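Local coordinates for protein chitinase (Chromobacterium violaceum, PDB 4TXG) that probably hydrolyses glycosidic bonds of chitin as a family 18 glycoside hydrolase, and is also expected to bind the polysaccharide, at residues E146-G151 / K182-N187; D502-D507 / Y540-T545; V699-P704 / G728-D733. All coordinates share one frame; numbering follows the deposited sequence.

How the interactions relate
Three separate parts of one chain are held by these contacts, with no touch between them. Interaction 1 is buried and joins the loop before the first barrel strand to the start of strand 185-193; its chemistry is mainly polar, a histidine-carboxylate bond and an amide bond to a carbonyl. Interaction 2 is only partly buried and links two loops of the insertion that precedes barrel strand 599-603, through an indole-to-phenol bond and isoleucine packing. Interaction 3, again buried, lies in the C-terminal beta domain, where backbone carbonyls do most of the work. Centres of interactions 2 and 3 are about 42 Å apart, those of 1 and 3 about 29 Å.

Interaction 1: E146-G151 / K182-N187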
ATOM      1  N   GLU A 146      -3.029  -6.820 -16.897  1.00  9.25           N
ATOM      2  CA  GLU A 146      -4.365  -6.245 -16.793  1.00  7.64           C
ATOM      3  C   GLU A 146      -4.751  -5.434 -18.036  1.00 12.76           C
ATOM      4  O   GLU A 146      -3.940  -4.697 -18.596  1.00 11.72           O
ATOM      5  CB  GLU A 146      -4.467  -5.370 -15.533  1.00 10.15           C
ATOM      6  CG  GLU A 146      -5.899  -5.037 -15.156  1.00  8.76           C
ATOM      7  CD  GLU A 146      -6.050  -4.466 -13.748  1.00 11.70           C
ATOM      8  OE1 GLU A 146      -7.095  -3.824 -13.495  1.00 11.03           O
ATOM      9  OE2 GLU A 146      -5.145  -4.652 -12.904  1.00 12.00           O
ATOM     10  N   GLN A 147      -5.988  -5.603 -18.485  1.00  8.90           N
ATOM     11  CA  GLN A 147      -6.538  -4.732 -19.514  1.00  9.73           C
ATOM     12  C   GLN A 147      -6.852  -3.391 -18.872  1.00 13.61           C
ATOM     13  O   GLN A 147      -7.792  -3.295 -18.078  1.00 12.42           O
ATOM     14  CB  GLN A 147      -7.798  -5.337 -20.130  1.00 11.12           C
ATOM     15  CG  GLN A 147      -7.600  -6.722 -20.732  1.00 10.47           C
ATOM     16  CD  GLN A 147      -8.892  -7.263 -21.315  1.00 16.37           C
ATOM     17  OE1 GLN A 147      -9.599  -6.557 -22.038  1.00 17.54           O
ATOM     18  NE2 GLN A 147      -9.224  -8.503 -20.983  1.00 16.01           N
ATOM     19  N   LEU A 148      -6.069  -2.365 -19.194  1.00 10.12           N
ATOM     20  CA  LEU A 148      -6.195  -1.081 -18.502  1.00  7.75           C
ATOM     21  C   LEU A 148      -6.946  -0.025 -19.311  1.00  8.00           C
ATOM     22  O   LEU A 148      -6.830   0.045 -20.536  1.00 12.56           O
ATOM     23  CB  LEU A 148      -4.809  -0.541 -18.117  1.00  8.49           C
ATOM     24  CG  LEU A 148      -4.016  -1.298 -17.049  1.00  8.57           C
ATOM     25  CD1 LEU A 148      -2.676  -0.607 -16.809  1.00  9.51           C
ATOM     26  CD2 LEU A 148      -4.783  -1.425 -15.706  1.00  7.88           C
ATOM     27  N   ALA A 149      -7.721   0.789 -18.600  1.00  7.79           N
ATOM     28  CA  ALA A 149      -8.514   1.846 -19.200  1.00 11.30           C
ATOM     29  C   ALA A 149      -7.659   2.919 -19.874  1.00 10.96           C
ATOM     30  O   ALA A 149      -6.484   3.096 -19.552  1.00  9.61           O
ATOM     31  CB  ALA A 149      -9.409   2.485 -18.136  1.00 12.51           C
ATOM     32  N   ASN A 150      -8.277   3.619 -20.823  1.00  8.69           N
ATOM     33  CA  ASN A 150      -7.728   4.848 -21.385  1.00 12.97           C
ATOM     34  C   ASN A 150      -6.343   4.690 -22.030  1.00 11.64           C
ATOM     35  O   ASN A 150      -5.589   5.656 -22.163  1.00 11.88           O
ATOM     36  CB  ASN A 150      -7.708   5.923 -20.286  1.00 13.15           C
ATOM     37  CG  ASN A 150      -9.112   6.346 -19.864  1.00 13.26           C
ATOM     38  OD1 ASN A 150      -9.951   6.628 -20.714  1.00 11.69           O
ATOM     39  ND2 ASN A 150      -9.379   6.367 -18.555  1.00  9.47           N
ATOM     40  N   GLY A 151      -6.029   3.478 -22.473  1.00  9.70           N
ATOM     41  CA  GLY A 151      -4.789   3.241 -23.194  1.00 10.22           C
ATOM     42  C   GLY A 151      -3.526   3.387 -22.364  1.00 11.31           C
ATOM     43  O   GLY A 151      -2.447   3.594 -22.914  1.00 11.61           O
ATOM     44  N   LYS A 182      -8.392   9.908 -17.448  1.00  9.56           N
ATOM     45  CA  LYS A 182      -6.959   9.858 -17.183  1.00  9.69           C
ATOM     46  C   LYS A 182      -6.590   8.864 -16.082  1.00 11.36           C
ATOM     47  O   LYS A 182      -5.438   8.811 -15.659  1.00 12.58           O
ATOM     48  CB  LYS A 182      -6.448  11.253 -16.810  1.00 12.96           C
ATOM     49  CG  LYS A 182      -6.809  12.325 -17.845  1.00 17.57           C
ATOM     50  CD  LYS A 182      -6.167  13.662 -17.523  1.00 22.58           C
ATOM     51  CE  LYS A 182      -6.612  14.743 -18.499  1.00 28.31           C
ATOM     52  NZ  LYS A 182      -6.422  14.335 -19.918  1.00 34.90           N
ATOM     53  N   LEU A 183      -7.567   8.081 -15.631  1.00 10.68           N
ATOM     54  CA  LEU A 183      -7.362   7.090 -14.568  1.00 12.35           C
ATOM     55  C   LEU A 183      -7.621   5.658 -15.039  1.00  8.68           C
ATOM     56  O   LEU A 183      -8.223   5.435 -16.093  1.00  8.21           O
ATOM     57  CB  LEU A 183      -8.292   7.374 -13.375  1.00 17.85           C
ATOM     58  CG  LEU A 183      -8.240   8.702 -12.635  1.00 19.34           C
ATOM     59  CD1 LEU A 183      -9.271   8.713 -11.542  1.00 16.20           C
ATOM     60  CD2 LEU A 183      -6.862   8.915 -12.043  1.00 24.99           C
ATOM     61  N   THR A 184      -7.181   4.681 -14.254  1.00  8.68           N
ATOM     62  CA  THR A 184      -7.549   3.297 -14.542  1.00  8.18           C
ATOM     63  C   THR A 184      -8.432   2.692 -13.443  1.00  7.41           C
ATOM     64  O   THR A 184      -9.266   1.821 -13.722  1.00  8.32           O
ATOM     65  CB  THR A 184      -6.307   2.400 -14.737  1.00  9.20           C
ATOM     66  OG1 THR A 184      -5.537   2.357 -13.527  1.00  8.55           O
ATOM     67  CG2 THR A 184      -5.440   2.920 -15.889  1.00  9.88           C
ATOM     68  N   HIS A 185      -8.233   3.148 -12.205  1.00  6.42           N
ATOM     69  CA  HIS A 185      -8.968   2.653 -11.040  1.00  6.26           C
ATOM     70  C   HIS A 185      -9.310   3.795 -10.087  1.00  8.50           C
ATOM     71  O   HIS A 185      -8.524   4.724  -9.908  1.00  8.26           O
ATOM     72  CB  HIS A 185      -8.159   1.613 -10.252  1.00  8.37           C
ATOM     73  CG  HIS A 185      -7.775   0.396 -11.036  1.00  8.94           C
ATOM     74  ND1 HIS A 185      -6.802   0.412 -12.011  1.00 10.42           N
ATOM     75  CD2 HIS A 185      -8.203  -0.887 -10.955  1.00  8.95           C
ATOM     76  CE1 HIS A 185      -6.668  -0.801 -12.520  1.00  9.64           C
ATOM     77  NE2 HIS A 185      -7.502  -1.609 -11.893  1.00  8.23           N
ATOM     78  N   ILE A 186     -10.478   3.702  -9.464  1.00  7.93           N
ATOM     79  CA  ILE A 186     -10.871   4.630  -8.404  1.00  7.13           C
ATOM     80  C   ILE A 186     -11.233   3.846  -7.156  1.00  7.18           C
ATOM     81  O   ILE A 186     -12.058   2.934  -7.209  1.00  8.81           O
ATOM     82  CB  ILE A 186     -12.076   5.479  -8.807  1.00  6.87           C
ATOM     83  CG1 ILE A 186     -11.765   6.302 -10.062  1.00  6.58           C
ATOM     84  CG2 ILE A 186     -12.533   6.364  -7.631  1.00  9.51           C
ATOM     85  CD1 ILE A 186     -13.034   6.792 -10.776  1.00  9.16           C
ATOM     86  N   ASN A 187     -10.609   4.209  -6.044  1.00  6.29           N
ATOM     87  CA  ASN A 187     -10.904   3.603  -4.752  1.00  6.16           C
ATOM     88  C   ASN A 187     -11.766   4.545  -3.929  1.00  6.31           C
ATOM     89  O   ASN A 187     -11.370   5.681  -3.678  1.00  7.97           O
ATOM     90  CB  ASN A 187      -9.621   3.306  -3.978  1.00  6.69           C
ATOM     91  CG  ASN A 187      -8.813   2.166  -4.566  1.00 10.38           C
ATOM     92  OD1 ASN A 187      -9.304   1.379  -5.368  1.00 13.87           O
ATOM     93  ND2 ASN A 187      -7.555   2.068  -4.140  1.00 13.57           N
TER
HETATM   94  O   HOH W   1      -8.444  -0.050 -15.772  1.00 11.63           O
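With chi1 at -165°, Glu-146 holds CG on the far side of CB from its own nitrogen, and the extended chain beyond it carries the carboxylate to the ring of His-185; that ring, with CG beside the backbone N and opposite the carbonyl carbon, comes to meet it from the other direction. NE2 of His-185 donates to OE1 of Glu-146 over 2.8 Å. The bond is bent, 136° at the hydrogen. OE1 is used on its syn side, somewhat out of the carboxylate plane, but lies nearly in the plane of the imidazole. The carboxylate plane and the ring plane are almost perpendicular, 87° apart. On the other ring nitrogen, ND1 of His-185 is 2.8 Å from OG1 of Thr-184, and with both nitrogens engaged the ring's rotation is fixed. Leu-148 adds an apolar touch at the ring edge, its CD2 lying 3.8 Å from CE1 of His-185.

The site is the N-terminal end of the family 18 (beta/alpha)8 barrel: OE2 of Glu-146 forms a salt bridge with Arg-155, Phe-391 meets the His-185 ring edge-to-face, and Arg-155, His-185 and Phe-391 all stand at the starts of barrel strands. In barrels of this kind the catalytic face is at the opposite end.

Farther along, the two chains run in roughly opposite directions. A water accepts from the N of Ala-149 at 3.0 Å and can donate to O of Thr-184, bridging the backbones. The methyl CG2 of Thr-184 rests 3.8 Å from O of Ala-149. Asn-150 then reaches across, its ND2 donating to O of Leu-183 at 2.9 Å; the donor lies in the carbonyl plane, and the carbonyl oxygen lies close to the amide plane. The same ND2 also bonds to O of Trp-180.

Interaction 2: D502-D507 / Y540-T545; sequences DNIWHD and YGIDPT
Tyr-540 reaches over Ile-504 to Trp-505, and its side chain can be followed outward atom by atom. CB points toward the 502-507 loop, and with chi1 at -83° CG stands opposite the carbonyl carbon, which lays the ring over the loop. CD1 comes 4.1 Å from O of Ile-504, a carbonyl oxygen lying over one face of the ring. Over the same face, CE2 meets the tip methyl CD1 of Ile-504 at 4.2 Å. CE1 and CZ draw closer to the indole, with CZ 3.4 Å from NE1 of Trp-505. At the end, OH accepts from NE1 of Trp-505 at 2.9 Å in a nearly straight bond, 172° at the hydrogen. The hydroxyl lies in the indole plane, whereas the two ring planes are inclined at 68°, neither stacked nor edge-to-face.

CD1 of Ile-542 packs 3.7 Å from CB of Ile-504, the two chains crossing at about a right angle. His-506 is fixed by its own turn: ND1 donates to O of Asn-503 at 2.8 Å.

Arg-164 makes a cation-pi contact with Trp-505, which also touches Glu-604, just past strand 599-603. The arrangement thus joins two loops of the insertion before the last barrel strand and sets them beside the barrel's C-terminal rim, as in family 18 chitinases with an alpha+beta insertion domain.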
ATOM      1  N   ASP A 502      -0.898  27.059   7.482  1.00 12.05           N
ATOM      2  CA  ASP A 502      -0.021  25.944   7.110  1.00 10.13           C
ATOM      3  C   ASP A 502      -0.654  24.565   7.327  1.00 10.27           C
ATOM      4  O   ASP A 502       0.030  23.545   7.215  1.00 11.81           O
ATOM      5  CB  ASP A 502       1.279  26.008   7.914  1.00 11.06           C
ATOM      6  CG  ASP A 502       2.075  27.257   7.641  1.00 17.84           C
ATOM      7  OD1 ASP A 502       2.082  27.714   6.474  1.00 15.25           O
ATOM      8  OD2 ASP A 502       2.696  27.780   8.597  1.00 15.06           O
ATOM      9  N   ASN A 503      -1.951  24.521   7.620  1.00  9.89           N
ATOM     10  CA  ASN A 503      -2.574  23.282   8.078  1.00 11.36           C
ATOM     11  C   ASN A 503      -4.075  23.250   7.750  1.00 11.24           C
ATOM     12  O   ASN A 503      -4.890  22.854   8.577  1.00 11.35           O
ATOM     13  CB  ASN A 503      -2.331  23.141   9.592  1.00  9.85           C
ATOM     14  CG  ASN A 503      -2.715  21.776  10.148  1.00  9.61           C
ATOM     15  OD1 ASN A 503      -2.509  20.740   9.517  1.00 10.51           O
ATOM     16  ND2 ASN A 503      -3.278  21.779  11.352  1.00 10.82           N
ATOM     17  N   ILE A 504      -4.442  23.667   6.539  1.00 12.22           N
ATOM     18  CA  ILE A 504      -5.856  23.932   6.265  1.00 11.59           C
ATOM     19  C   ILE A 504      -6.712  22.675   6.130  1.00 10.29           C
ATOM     20  O   ILE A 504      -7.932  22.749   6.229  1.00 13.22           O
ATOM     21  CB  ILE A 504      -6.040  24.807   4.996  1.00 11.13           C
ATOM     22  CG1 ILE A 504      -5.840  24.010   3.703  1.00 12.51           C
ATOM     23  CG2 ILE A 504      -5.124  26.024   5.057  1.00 11.27           C
ATOM     24  CD1 ILE A 504      -6.299  24.793   2.444  1.00 10.46           C
ATOM     25  N   TRP A 505      -6.080  21.524   5.917  1.00  9.42           N
ATOM     26  CA  TRP A 505      -6.821  20.267   5.861  1.00 11.31           C
ATOM     27  C   TRP A 505      -6.693  19.500   7.177  1.00 17.93           C
ATOM     28  O   TRP A 505      -6.687  18.272   7.194  1.00 20.42           O
ATOM     29  CB  TRP A 505      -6.338  19.413   4.693  1.00  9.69           C
ATOM     30  CG  TRP A 505      -7.146  19.617   3.448  1.00  9.68           C
ATOM     31  CD1 TRP A 505      -8.071  20.595   3.216  1.00  9.35           C
ATOM     32  CD2 TRP A 505      -7.102  18.815   2.263  1.00  9.97           C
ATOM     33  NE1 TRP A 505      -8.612  20.446   1.957  1.00 12.59           N
ATOM     34  CE2 TRP A 505      -8.029  19.361   1.352  1.00 10.64           C
ATOM     35  CE3 TRP A 505      -6.371  17.685   1.887  1.00 10.96           C
ATOM     36  CZ2 TRP A 505      -8.248  18.810   0.084  1.00 11.29           C
ATOM     37  CZ3 TRP A 505      -6.585  17.145   0.628  1.00 11.81           C
ATOM     38  CH2 TRP A 505      -7.517  17.702  -0.253  1.00  9.91           C
ATOM     39  N   HIS A 506      -6.609  20.239   8.279  1.00 16.33           N
ATOM     40  CA  HIS A 506      -6.534  19.639   9.610  1.00 17.17           C
ATOM     41  C   HIS A 506      -7.784  18.853   9.992  1.00 18.50           C
ATOM     42  O   HIS A 506      -8.882  19.108   9.484  1.00 18.25           O
ATOM     43  CB  HIS A 506      -6.306  20.720  10.664  1.00 15.78           C
ATOM     44  CG  HIS A 506      -7.374  21.771  10.681  1.00 21.33           C
ATOM     45  ND1 HIS A 506      -7.227  22.991  10.055  1.00 20.53           N
ATOM     46  CD2 HIS A 506      -8.611  21.776  11.229  1.00 25.08           C
ATOM     47  CE1 HIS A 506      -8.325  23.705  10.224  1.00 25.49           C
ATOM     48  NE2 HIS A 506      -9.181  22.993  10.935  1.00 26.35           N
ATOM     49  N   ASP A 507      -7.598  17.897  10.894  1.00 19.41           N
ATOM     50  CA  ASP A 507      -8.693  17.312  11.653  1.00 22.69           C
ATOM     51  C   ASP A 507      -8.921  18.140  12.918  1.00 20.85           C
ATOM     52  O   ASP A 507      -8.077  18.957  13.299  1.00 20.19           O
ATOM     53  CB  ASP A 507      -8.392  15.855  12.019  1.00 28.92           C
ATOM     54  CG  ASP A 507      -8.381  14.937  10.808  1.00 37.07           C
ATOM     55  OD1 ASP A 507      -9.169  15.176   9.870  1.00 39.30           O
ATOM     56  OD2 ASP A 507      -7.580  13.975  10.797  1.00 38.93           O
ATOM     57  N   TYR A 540     -13.265  27.111   4.793  1.00 16.02           N
ATOM     58  CA  TYR A 540     -12.802  26.042   5.676  1.00 17.62           C
ATOM     59  C   TYR A 540     -12.983  26.416   7.147  1.00 22.39           C
ATOM     60  O   TYR A 540     -12.525  25.699   8.036  1.00 24.10           O
ATOM     61  CB  TYR A 540     -11.332  25.699   5.404  1.00 18.80           C
ATOM     62  CG  TYR A 540     -11.153  24.746   4.241  1.00 16.07           C
ATOM     63  CD1 TYR A 540     -11.562  23.420   4.340  1.00 17.89           C
ATOM     64  CD2 TYR A 540     -10.594  25.173   3.045  1.00 16.45           C
ATOM     65  CE1 TYR A 540     -11.426  22.544   3.276  1.00 16.13           C
ATOM     66  CE2 TYR A 540     -10.450  24.299   1.970  1.00 13.57           C
ATOM     67  CZ  TYR A 540     -10.866  22.987   2.096  1.00 14.20           C
ATOM     68  OH  TYR A 540     -10.727  22.121   1.038  1.00 14.47           O
ATOM     69  N   GLY A 541     -13.652  27.535   7.393  1.00 22.80           N
ATOM     70  CA  GLY A 541     -13.876  28.008   8.750  1.00 24.86           C
ATOM     71  C   GLY A 541     -12.624  28.612   9.354  1.00 27.25           C
ATOM     72  O   GLY A 541     -12.483  28.699  10.573  1.00 28.98           O
ATOM     73  N   ILE A 542     -11.712  29.038   8.491  1.00 26.34           N
ATOM     74  CA  ILE A 542     -10.443  29.593   8.934  1.00 24.30           C
ATOM     75  C   ILE A 542     -10.499  31.112   8.880  1.00 28.57           C
ATOM     76  O   ILE A 542     -10.620  31.689   7.804  1.00 32.36           O
ATOM     77  CB  ILE A 542      -9.270  29.081   8.070  1.00 23.17           C
ATOM     78  CG1 ILE A 542      -9.097  27.572   8.251  1.00 24.13           C
ATOM     79  CG2 ILE A 542      -7.995  29.817   8.420  1.00 25.07           C
ATOM     80  CD1 ILE A 542      -8.115  26.939   7.278  1.00 24.55           C
ATOM     81  N   ASP A 543     -10.425  31.748  10.046  1.00 24.87           N
ATOM     82  CA  ASP A 543     -10.505  33.205  10.138  1.00 30.31           C
ATOM     83  C   ASP A 543      -9.202  33.841   9.655  1.00 31.85           C
ATOM     84  O   ASP A 543      -8.200  33.819  10.365  1.00 26.47           O
ATOM     85  CB  ASP A 543     -10.809  33.621  11.580  1.00 30.36           C
ATOM     86  CG  ASP A 543     -11.053  35.120  11.737  1.00 35.90           C
ATOM     87  OD1 ASP A 543     -10.767  35.905  10.807  1.00 37.78           O
ATOM     88  OD2 ASP A 543     -11.527  35.513  12.822  1.00 36.63           O
ATOM     89  N   PRO A 544      -9.225  34.446   8.454  1.00 35.88           N
ATOM     90  CA  PRO A 544      -7.994  34.957   7.840  1.00 36.78           C
ATOM     91  C   PRO A 544      -7.443  36.206   8.523  1.00 37.29           C
ATOM     92  O   PRO A 544      -6.421  36.730   8.073  1.00 37.41           O
ATOM     93  CB  PRO A 544      -8.430  35.269   6.407  1.00 38.00           C
ATOM     94  CG  PRO A 544      -9.870  35.603   6.525  1.00 38.64           C
ATOM     95  CD  PRO A 544     -10.416  34.747   7.638  1.00 38.04           C
ATOM     96  N   THR A 545      -8.095  36.665   9.591  1.00 35.55           N
ATOM     97  CA  THR A 545      -7.615  37.823  10.345  1.00 38.97           C
ATOM     98  C   THR A 545      -6.744  37.411  11.530  1.00 40.27           C
ATOM     99  O   THR A 545      -6.055  38.243  12.121  1.00 44.20           O
ATOM    100  CB  THR A 545      -8.782  38.694  10.871  1.00 44.07           C
ATOM    101  OG1 THR A 545      -9.484  37.998  11.911  1.00 47.25           O
ATOM    102  CG2 THR A 545      -9.745  39.041   9.747  1.00 43.37           C
TER
HETATM  103  O   HOH W   2     -11.903  23.982  10.929  1.00 37.52           O

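Interaction 3: V699-P704 / G728-D733; sequences VPTSAP and GGLKGD
Thr-701 and Asp-733 extend the pairing of two antiparallel strands, 694-700 and 734-740, past the end of strand 694-700 and the start of strand 734-740 in the C-terminal beta domain. The register supports this: Val-699 is backbone-bonded to Asn-735, and two steps farther, at matching positions, N of Thr-701 donates to O of Asp-733 at 3.1 Å. Its angle at the hydrogen, 146°, and a donor well above the carbonyl plane show a bond more distorted than a regular strand pair would give. CA of Pro-700 also lies 3.5 Å from O of Asp-733, a CA-H...O contact to the same oxygen. The chain then turns away, a type I beta turn running from Pro-700 to Ala-703.

Thr-701 bonds through its side chain as well. Chi1 of 49° sets OG1 between the backbone N and the carbonyl carbon, from where it donates to O of Gly-732 at 2.8 Å. The hydroxyl approaches that carbonyl somewhat tilted from its plane. CG2, on the other branch, brushes the same oxygen, 3.4 Å from O of Gly-732. Backbone N and side-chain hydroxyl of one residue thus hold the two successive carbonyls that lead into strand 734-740.

Leu-730 comes up alongside with both of its methyls. CD2 lies 3.5 Å from O of Thr-701, and CD1 is 3.9 Å from OG1 of Thr-701, so the isobutyl group leans on the polar part of the threonine rather than on its methyl.

Helix 441-448 covers this region: His-446 touches Thr-701, Leu-730 and Asp-733, N of Leu-730 bonds to Asp-442, and O of Ser-702 accepts from Trp-443. The arrangement is that of an antiparallel strand pair continued into its flanking loops, at the face where the Chitinase C domain, whose two sheets are consistent with a beta-sandwich, meets helix 441-448 of the catalytic domain.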
ATOM      1  N   VAL A 699      15.703 -13.825  -2.748  1.00  8.89           N
ATOM      2  CA  VAL A 699      15.353 -12.986  -1.612  1.00  7.87           C
ATOM      3  C   VAL A 699      15.360 -11.536  -2.091  1.00  6.63           C
ATOM      4  O   VAL A 699      16.320 -11.117  -2.740  1.00  8.76           O
ATOM      5  CB  VAL A 699      16.349 -13.198  -0.452  1.00 11.42           C
ATOM      6  CG1 VAL A 699      16.021 -12.303   0.740  1.00 11.66           C
ATOM      7  CG2 VAL A 699      16.338 -14.672  -0.043  1.00 13.70           C
ATOM      8  N   PRO A 700      14.291 -10.775  -1.807  1.00  6.45           N
ATOM      9  CA  PRO A 700      14.303  -9.395  -2.314  1.00  6.47           C
ATOM     10  C   PRO A 700      15.431  -8.581  -1.685  1.00  7.04           C
ATOM     11  O   PRO A 700      15.859  -8.867  -0.565  1.00  8.27           O
ATOM     12  CB  PRO A 700      12.932  -8.851  -1.901  1.00  6.29           C
ATOM     13  CG  PRO A 700      12.553  -9.673  -0.683  1.00  8.75           C
ATOM     14  CD  PRO A 700      13.115 -11.059  -0.966  1.00  6.30           C
ATOM     15  N   THR A 701      15.909  -7.585  -2.419  1.00  6.82           N
ATOM     16  CA  THR A 701      17.031  -6.764  -1.977  1.00  6.98           C
ATOM     17  C   THR A 701      16.657  -5.763  -0.880  1.00  6.92           C
ATOM     18  O   THR A 701      17.467  -4.920  -0.506  1.00  7.66           O
ATOM     19  CB  THR A 701      17.622  -5.981  -3.158  1.00  9.25           C
ATOM     20  OG1 THR A 701      16.553  -5.332  -3.865  1.00  8.68           O
ATOM     21  CG2 THR A 701      18.373  -6.927  -4.114  1.00  9.57           C
ATOM     22  N   SER A 702      15.424  -5.840  -0.392  1.00  8.51           N
ATOM     23  CA  SER A 702      15.037  -5.093   0.802  1.00  6.64           C
ATOM     24  C   SER A 702      15.896  -5.516   1.998  1.00  8.49           C
ATOM     25  O   SER A 702      16.156  -4.710   2.895  1.00  9.05           O
ATOM     26  CB  SER A 702      13.537  -5.295   1.107  1.00  6.41           C
ATOM     27  OG  SER A 702      13.214  -6.685   1.207  1.00  6.31           O
ATOM     28  N   ALA A 703      16.356  -6.771   1.997  1.00  6.84           N
ATOM     29  CA  ALA A 703      17.281  -7.239   3.031  1.00  7.31           C
ATOM     30  C   ALA A 703      18.684  -7.223   2.477  1.00  8.22           C
ATOM     31  O   ALA A 703      18.894  -7.551   1.304  1.00  7.63           O
ATOM     32  CB  ALA A 703      16.918  -8.647   3.507  1.00  9.15           C
ATOM     33  N   PRO A 704      19.656  -6.837   3.311  1.00  8.58           N
ATOM     34  CA  PRO A 704      21.065  -6.854   2.908  1.00  9.65           C
ATOM     35  C   PRO A 704      21.491  -8.245   2.467  1.00  8.17           C
ATOM     36  O   PRO A 704      20.932  -9.238   2.926  1.00  9.68           O
ATOM     37  CB  PRO A 704      21.808  -6.436   4.181  1.00 11.86           C
ATOM     38  CG  PRO A 704      20.802  -5.742   5.016  1.00 10.67           C
ATOM     39  CD  PRO A 704      19.469  -6.330   4.683  1.00  9.70           C
ATOM     40  N   GLY A 728      20.686   6.351  -4.112  1.00 15.38           N
ATOM     41  CA  GLY A 728      20.421   6.352  -5.540  1.00 15.96           C
ATOM     42  C   GLY A 728      19.617   5.145  -5.983  1.00 14.29           C
ATOM     43  O   GLY A 728      19.410   4.925  -7.184  1.00 17.77           O
ATOM     44  N   GLY A 729      19.178   4.350  -5.011  1.00  9.89           N
ATOM     45  CA  GLY A 729      18.302   3.215  -5.265  1.00 11.04           C
ATOM     46  C   GLY A 729      18.977   1.864  -5.145  1.00 12.09           C
ATOM     47  O   GLY A 729      20.181   1.745  -5.345  1.00 12.33           O
ATOM     48  N   LEU A 730      18.199   0.835  -4.811  1.00  9.52           N
ATOM     49  CA  LEU A 730      18.711  -0.530  -4.825  1.00  9.70           C
ATOM     50  C   LEU A 730      19.060  -0.918  -6.265  1.00 10.87           C
ATOM     51  O   LEU A 730      18.355  -0.532  -7.191  1.00  9.70           O
ATOM     52  CB  LEU A 730      17.680  -1.487  -4.223  1.00  7.80           C
ATOM     53  CG  LEU A 730      17.549  -1.329  -2.703  1.00  7.64           C
ATOM     54  CD1 LEU A 730      16.200  -1.867  -2.196  1.00  7.50           C
ATOM     55  CD2 LEU A 730      18.713  -2.038  -2.028  1.00  7.79           C
ATOM     56  N   LYS A 731      20.146  -1.669  -6.454  1.00  8.77           N
ATOM     57  CA  LYS A 731      20.702  -1.865  -7.793  1.00  9.16           C
ATOM     58  C   LYS A 731      20.186  -3.105  -8.514  1.00 12.92           C
ATOM     59  O   LYS A 731      20.586  -3.380  -9.649  1.00 14.67           O
ATOM     60  CB  LYS A 731      22.231  -1.923  -7.720  1.00  9.63           C
ATOM     61  CG  LYS A 731      22.871  -0.623  -7.255  1.00 15.59           C
ATOM     62  CD  LYS A 731      24.309  -0.872  -6.821  1.00 25.71           C
ATOM     63  CE  LYS A 731      24.885   0.318  -6.062  1.00 35.65           C
ATOM     64  NZ  LYS A 731      26.143  -0.063  -5.353  1.00 41.20           N
ATOM     65  N   GLY A 732      19.306  -3.851  -7.861  1.00  9.32           N
ATOM     66  CA  GLY A 732      18.697  -5.023  -8.462  1.00  9.43           C
ATOM     67  C   GLY A 732      17.490  -5.461  -7.652  1.00 10.32           C
ATOM     68  O   GLY A 732      17.240  -4.923  -6.575  1.00  9.65           O
ATOM     69  N   ASP A 733      16.749  -6.435  -8.175  1.00  9.55           N
ATOM     70  CA  ASP A 733      15.555  -6.967  -7.516  1.00  7.42           C
ATOM     71  C   ASP A 733      15.861  -8.039  -6.463  1.00  7.55           C
ATOM     72  O   ASP A 733      15.248  -8.055  -5.389  1.00  9.32           O
ATOM     73  CB  ASP A 733      14.598  -7.579  -8.547  1.00  8.29           C
ATOM     74  CG  ASP A 733      13.954  -6.546  -9.456  1.00 14.11           C
ATOM     75  OD1 ASP A 733      13.997  -5.339  -9.141  1.00 13.71           O
ATOM     76  OD2 ASP A 733      13.373  -6.954 -10.488  1.00 13.41           O
TER